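Local coordinates for tudor domain-containing protein 1 (Mus musculus, PDB 4B9W) that acts as a germline scaffold in piRNA-guided transposon silencing, its third extended Tudor domain binding a dimethylarginine-bearing peptide of a Piwi protein, at residues M25-Y33 / W143-Q152. Numbering follows the deposited sequence.
Sequences MMYSPGEFY and WTKEATARFQ
F151, on the helix 145-155, points the CE2-CZ edge of its ring at one face of F32, in a T-shaped pair with ring centroids 4.9 Å apart and planes at 80°. F151 CZ stands over the middle of the F32 ring, while S28 O lies near the plane of the F151 ring at its edge, 3.5 Å from F151 CE2. M26 comes to the same phenylalanine obliquely in a Met-aromatic contact, with SD 4.3 Å from the ring centroid and 52° off its normal. Extended at chi1 (166°) but bent at chi2 and chi3, the M26 chain packs its methyl CE in van der Waals contact against the helix at T148 O, Q152 N and Q152 CB. These contacts join the end of the hairpin of strands 18-26 and 31-36 to helix 145-155 in the staphylococcal-nuclease-like part of the extended Tudor domain, beside the Tudor barrel. L176 and V174 of strand 171-178 also touch F32, and I187 meets F151; M26 and Q152 both pack on an apolar side chain of the bound peptide. At the hairpin end, a type I turn from S28 to E31 lies over one face of the W143 indole. P29 CB makes a CH-pi contact with its six-membered ring, 3.9 Å from the centroid and 16° off the normal; G30 N and S28 OG lie over the same face. S28 OG, set between its backbone N and carbonyl carbon, accepts from G30 N at 2.9 Å, an ST turn. Between F151 and W143, T148 sets OG1 3.5 Å from P29 CD and CG2 close to Y27 O. A water hydrogen-bonds T148 OG1 at 2.6 Å and donates a weak bond to Y27 O, linking the segments, which share no direct hydrogen bond.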
loop_
_atom_site.group_PDB
_atom_site.type_symbol
_atom_site.label_atom_id
_atom_site.label_comp_id
_atom_site.label_asym_id
_atom_site.label_seq_id
_atom_site.Cartn_x
_atom_site.Cartn_y
_atom_site.Cartn_z
ATOM N N MET A 25 -15.903 -2.034 0.108
ATOM C CA MET A 25 -14.688 -2.700 -0.340
ATOM C C MET A 25 -14.071 -3.429 0.848
ATOM O O MET A 25 -14.274 -3.043 2.002
ATOM C CB MET A 25 -13.729 -1.695 -1.009
ATOM C CG MET A 25 -12.443 -2.294 -1.596
ATOM S SD MET A 25 -12.671 -3.365 -3.026
ATOM C CE MET A 25 -11.146 -4.338 -2.931
ATOM N N MET A 26 -13.385 -4.529 0.556
ATOM C CA MET A 26 -12.908 -5.436 1.578
ATOM C C MET A 26 -11.529 -5.959 1.220
ATOM O O MET A 26 -11.297 -6.411 0.099
ATOM C CB MET A 26 -13.879 -6.597 1.681
ATOM C CG MET A 26 -13.367 -7.794 2.454
ATOM S SD MET A 26 -13.605 -7.656 4.227
ATOM C CE MET A 26 -14.288 -9.288 4.476
ATOM N N TYR A 27 -10.624 -5.891 2.187
ATOM C CA TYR A 27 -9.302 -6.467 2.069
ATOM C C TYR A 27 -9.017 -7.410 3.213
ATOM O O TYR A 27 -8.388 -8.441 2.998
ATOM C CB TYR A 27 -8.235 -5.377 2.038
ATOM C CG TYR A 27 -8.311 -4.456 0.870
ATOM C CD1 TYR A 27 -7.703 -4.782 -0.334
ATOM C CD2 TYR A 27 -8.995 -3.246 0.955
ATOM C CE1 TYR A 27 -7.758 -3.921 -1.415
ATOM C CE2 TYR A 27 -9.062 -2.390 -0.123
ATOM C CZ TYR A 27 -8.438 -2.727 -1.301
ATOM O OH TYR A 27 -8.515 -1.867 -2.363
ATOM N N SER A 28 -9.462 -7.043 4.425
ATOM C CA SER A 28 -9.283 -7.853 5.653
ATOM C C SER A 28 -10.158 -7.332 6.785
ATOM O O SER A 28 -10.829 -6.326 6.628
ATOM C CB SER A 28 -7.809 -7.857 6.138
ATOM O OG SER A 28 -7.407 -6.621 6.698
ATOM N N PRO A 29 -10.124 -7.996 7.951
ATOM C CA PRO A 29 -10.717 -7.396 9.145
ATOM C C PRO A 29 -10.021 -6.144 9.629
ATOM O O PRO A 29 -10.604 -5.425 10.441
ATOM C CB PRO A 29 -10.589 -8.507 10.196
ATOM C CG PRO A 29 -10.609 -9.756 9.409
ATOM C CD PRO A 29 -9.802 -9.414 8.181
ATOM N N GLY A 30 -8.797 -5.884 9.160
ATOM C CA GLY A 30 -8.050 -4.699 9.544
ATOM C C GLY A 30 -8.110 -3.579 8.515
ATOM O O GLY A 30 -7.533 -2.494 8.709
ATOM N N GLU A 31 -8.822 -3.850 7.427
ATOM C CA GLU A 31 -8.858 -2.957 6.298
ATOM C C GLU A 31 -10.066 -3.218 5.401
ATOM O O GLU A 31 -10.018 -4.033 4.469
ATOM C CB GLU A 31 -7.571 -3.135 5.512
ATOM C CG GLU A 31 -7.416 -2.204 4.331
ATOM C CD GLU A 31 -6.159 -2.519 3.528
ATOM O OE1 GLU A 31 -5.622 -3.661 3.603
ATOM O OE2 GLU A 31 -5.719 -1.632 2.798
ATOM N N PHE A 32 -11.135 -2.494 5.656
ATOM C CA PHE A 32 -12.282 -2.560 4.799
ATOM C C PHE A 32 -12.909 -1.193 4.720
ATOM O O PHE A 32 -12.649 -0.334 5.556
ATOM C CB PHE A 32 -13.292 -3.615 5.278
ATOM C CG PHE A 32 -13.858 -3.355 6.647
ATOM C CD1 PHE A 32 -13.134 -3.655 7.780
ATOM C CD2 PHE A 32 -15.143 -2.800 6.797
ATOM C CE1 PHE A 32 -13.656 -3.413 9.046
ATOM C CE2 PHE A 32 -15.667 -2.559 8.052
ATOM C CZ PHE A 32 -14.926 -2.880 9.178
ATOM N N TYR A 33 -13.722 -0.994 3.694
ATOM C CA TYR A 33 -14.267 0.305 3.404
ATOM C C TYR A 33 -15.778 0.266 3.486
ATOM O O TYR A 33 -16.399 -0.693 3.031
ATOM C CB TYR A 33 -13.785 0.750 2.020
ATOM C CG TYR A 33 -12.328 1.096 2.038
ATOM C CD1 TYR A 33 -11.357 0.104 1.985
ATOM C CD2 TYR A 33 -11.914 2.405 2.171
ATOM C CE1 TYR A 33 -10.013 0.418 2.039
ATOM C CE2 TYR A 33 -10.567 2.726 2.216
ATOM C CZ TYR A 33 -9.632 1.737 2.153
ATOM O OH TYR A 33 -8.309 2.056 2.200
ATOM N N TRP A 143 -3.466 -11.340 8.345
ATOM C CA TRP A 143 -4.840 -11.805 8.183
ATOM C C TRP A 143 -4.912 -12.942 7.191
ATOM O O TRP A 143 -4.496 -12.789 6.040
ATOM C CB TRP A 143 -5.720 -10.657 7.699
ATOM C CG TRP A 143 -5.746 -9.487 8.637
ATOM C CD1 TRP A 143 -5.177 -8.232 8.442
ATOM C CD2 TRP A 143 -6.376 -9.418 9.966
ATOM N NE1 TRP A 143 -5.416 -7.416 9.518
ATOM C CE2 TRP A 143 -6.135 -8.062 10.461
ATOM C CE3 TRP A 143 -7.094 -10.303 10.755
ATOM C CZ2 TRP A 143 -6.599 -7.642 11.703
ATOM C CZ3 TRP A 143 -7.554 -9.865 11.992
ATOM C CH2 TRP A 143 -7.310 -8.566 12.454
ATOM N N THR A 144 -5.424 -14.092 7.615
ATOM C CA THR A 144 -5.578 -15.239 6.712
ATOM C C THR A 144 -6.734 -15.011 5.729
ATOM O O THR A 144 -7.641 -14.234 6.031
ATOM C CB THR A 144 -5.846 -16.534 7.499
ATOM O OG1 THR A 144 -7.033 -16.377 8.292
ATOM C CG2 THR A 144 -4.648 -16.884 8.397
ATOM N N LYS A 145 -6.673 -15.660 4.556
ATOM C CA LYS A 145 -7.798 -15.721 3.605
ATOM C C LYS A 145 -9.073 -16.214 4.284
ATOM O O LYS A 145 -10.161 -15.692 4.050
ATOM C CB LYS A 145 -7.503 -16.696 2.462
ATOM C CG LYS A 145 -6.521 -16.232 1.420
ATOM C CD LYS A 145 -6.437 -17.236 0.269
ATOM C CE LYS A 145 -5.668 -18.497 0.635
ATOM N NZ LYS A 145 -5.407 -19.345 -0.557
ATOM N N GLU A 146 -8.924 -17.250 5.100
ATOM C CA GLU A 146 -10.043 -17.831 5.881
ATOM C C GLU A 146 -10.694 -16.808 6.799
ATOM O O GLU A 146 -11.911 -16.696 6.820
ATOM C CB GLU A 146 -9.569 -19.059 6.715
ATOM C CG GLU A 146 -10.663 -20.088 7.038
ATOM C CD GLU A 146 -10.234 -21.151 8.064
ATOM O OE1 GLU A 146 -9.039 -21.215 8.425
ATOM O OE2 GLU A 146 -11.102 -21.933 8.530
ATOM N N ALA A 147 -9.885 -16.058 7.559
ATOM C CA ALA A 147 -10.425 -15.004 8.443
ATOM C C ALA A 147 -11.120 -13.936 7.600
ATOM O O ALA A 147 -12.221 -13.464 7.923
ATOM C CB ALA A 147 -9.333 -14.393 9.301
ATOM N N THR A 148 -10.506 -13.584 6.480
ATOM C CA THR A 148 -11.086 -12.552 5.613
ATOM C C THR A 148 -12.377 -13.028 4.924
ATOM O O THR A 148 -13.373 -12.297 4.894
ATOM C CB THR A 148 -10.027 -12.007 4.628
ATOM O OG1 THR A 148 -8.957 -11.410 5.383
ATOM C CG2 THR A 148 -10.631 -10.966 3.706
ATOM N N ALA A 149 -12.387 -14.251 4.410
ATOM C CA ALA A 149 -13.590 -14.789 3.765
ATOM C C ALA A 149 -14.744 -15.020 4.765
ATOM O O ALA A 149 -15.941 -14.849 4.428
ATOM C CB ALA A 149 -13.259 -16.057 2.989
ATOM N N ARG A 150 -14.414 -15.377 5.998
ATOM C CA ARG A 150 -15.456 -15.502 7.008
ATOM C C ARG A 150 -16.076 -14.129 7.294
ATOM O O ARG A 150 -17.294 -13.992 7.325
ATOM C CB ARG A 150 -14.939 -16.172 8.292
ATOM C CG ARG A 150 -15.996 -16.324 9.388
ATOM C CD ARG A 150 -17.345 -16.834 8.869
ATOM N NE ARG A 150 -17.381 -18.283 8.648
ATOM C CZ ARG A 150 -18.003 -18.916 7.639
ATOM N NH1 ARG A 150 -18.651 -18.280 6.643
ATOM N NH2 ARG A 150 -17.956 -20.229 7.602
ATOM N N PHE A 151 -15.225 -13.116 7.469
ATOM C CA PHE A 151 -15.652 -11.739 7.675
ATOM C C PHE A 151 -16.592 -11.300 6.548
ATOM O O PHE A 151 -17.669 -10.795 6.829
ATOM C CB PHE A 151 -14.399 -10.817 7.819
ATOM C CG PHE A 151 -14.693 -9.344 8.043
ATOM C CD1 PHE A 151 -15.768 -8.910 8.814
ATOM C CD2 PHE A 151 -13.820 -8.384 7.535
ATOM C CE1 PHE A 151 -15.996 -7.555 9.018
ATOM C CE2 PHE A 151 -14.046 -7.033 7.732
ATOM C CZ PHE A 151 -15.139 -6.618 8.487
ATOM N N GLN A 152 -16.175 -11.520 5.296
ATOM C CA GLN A 152 -16.940 -11.167 4.094
ATOM C C GLN A 152 -18.340 -11.818 4.098
ATOM O O GLN A 152 -19.346 -11.159 3.810
ATOM C CB GLN A 152 -16.126 -11.577 2.850
ATOM C CG GLN A 152 -16.854 -11.602 1.529
ATOM C CD GLN A 152 -17.316 -10.240 1.106
ATOM O OE1 GLN A 152 -16.732 -9.222 1.499
ATOM N NE2 GLN A 152 -18.349 -10.199 0.277
HETATM O O HOH W 1 -6.885 -11.390 3.847
#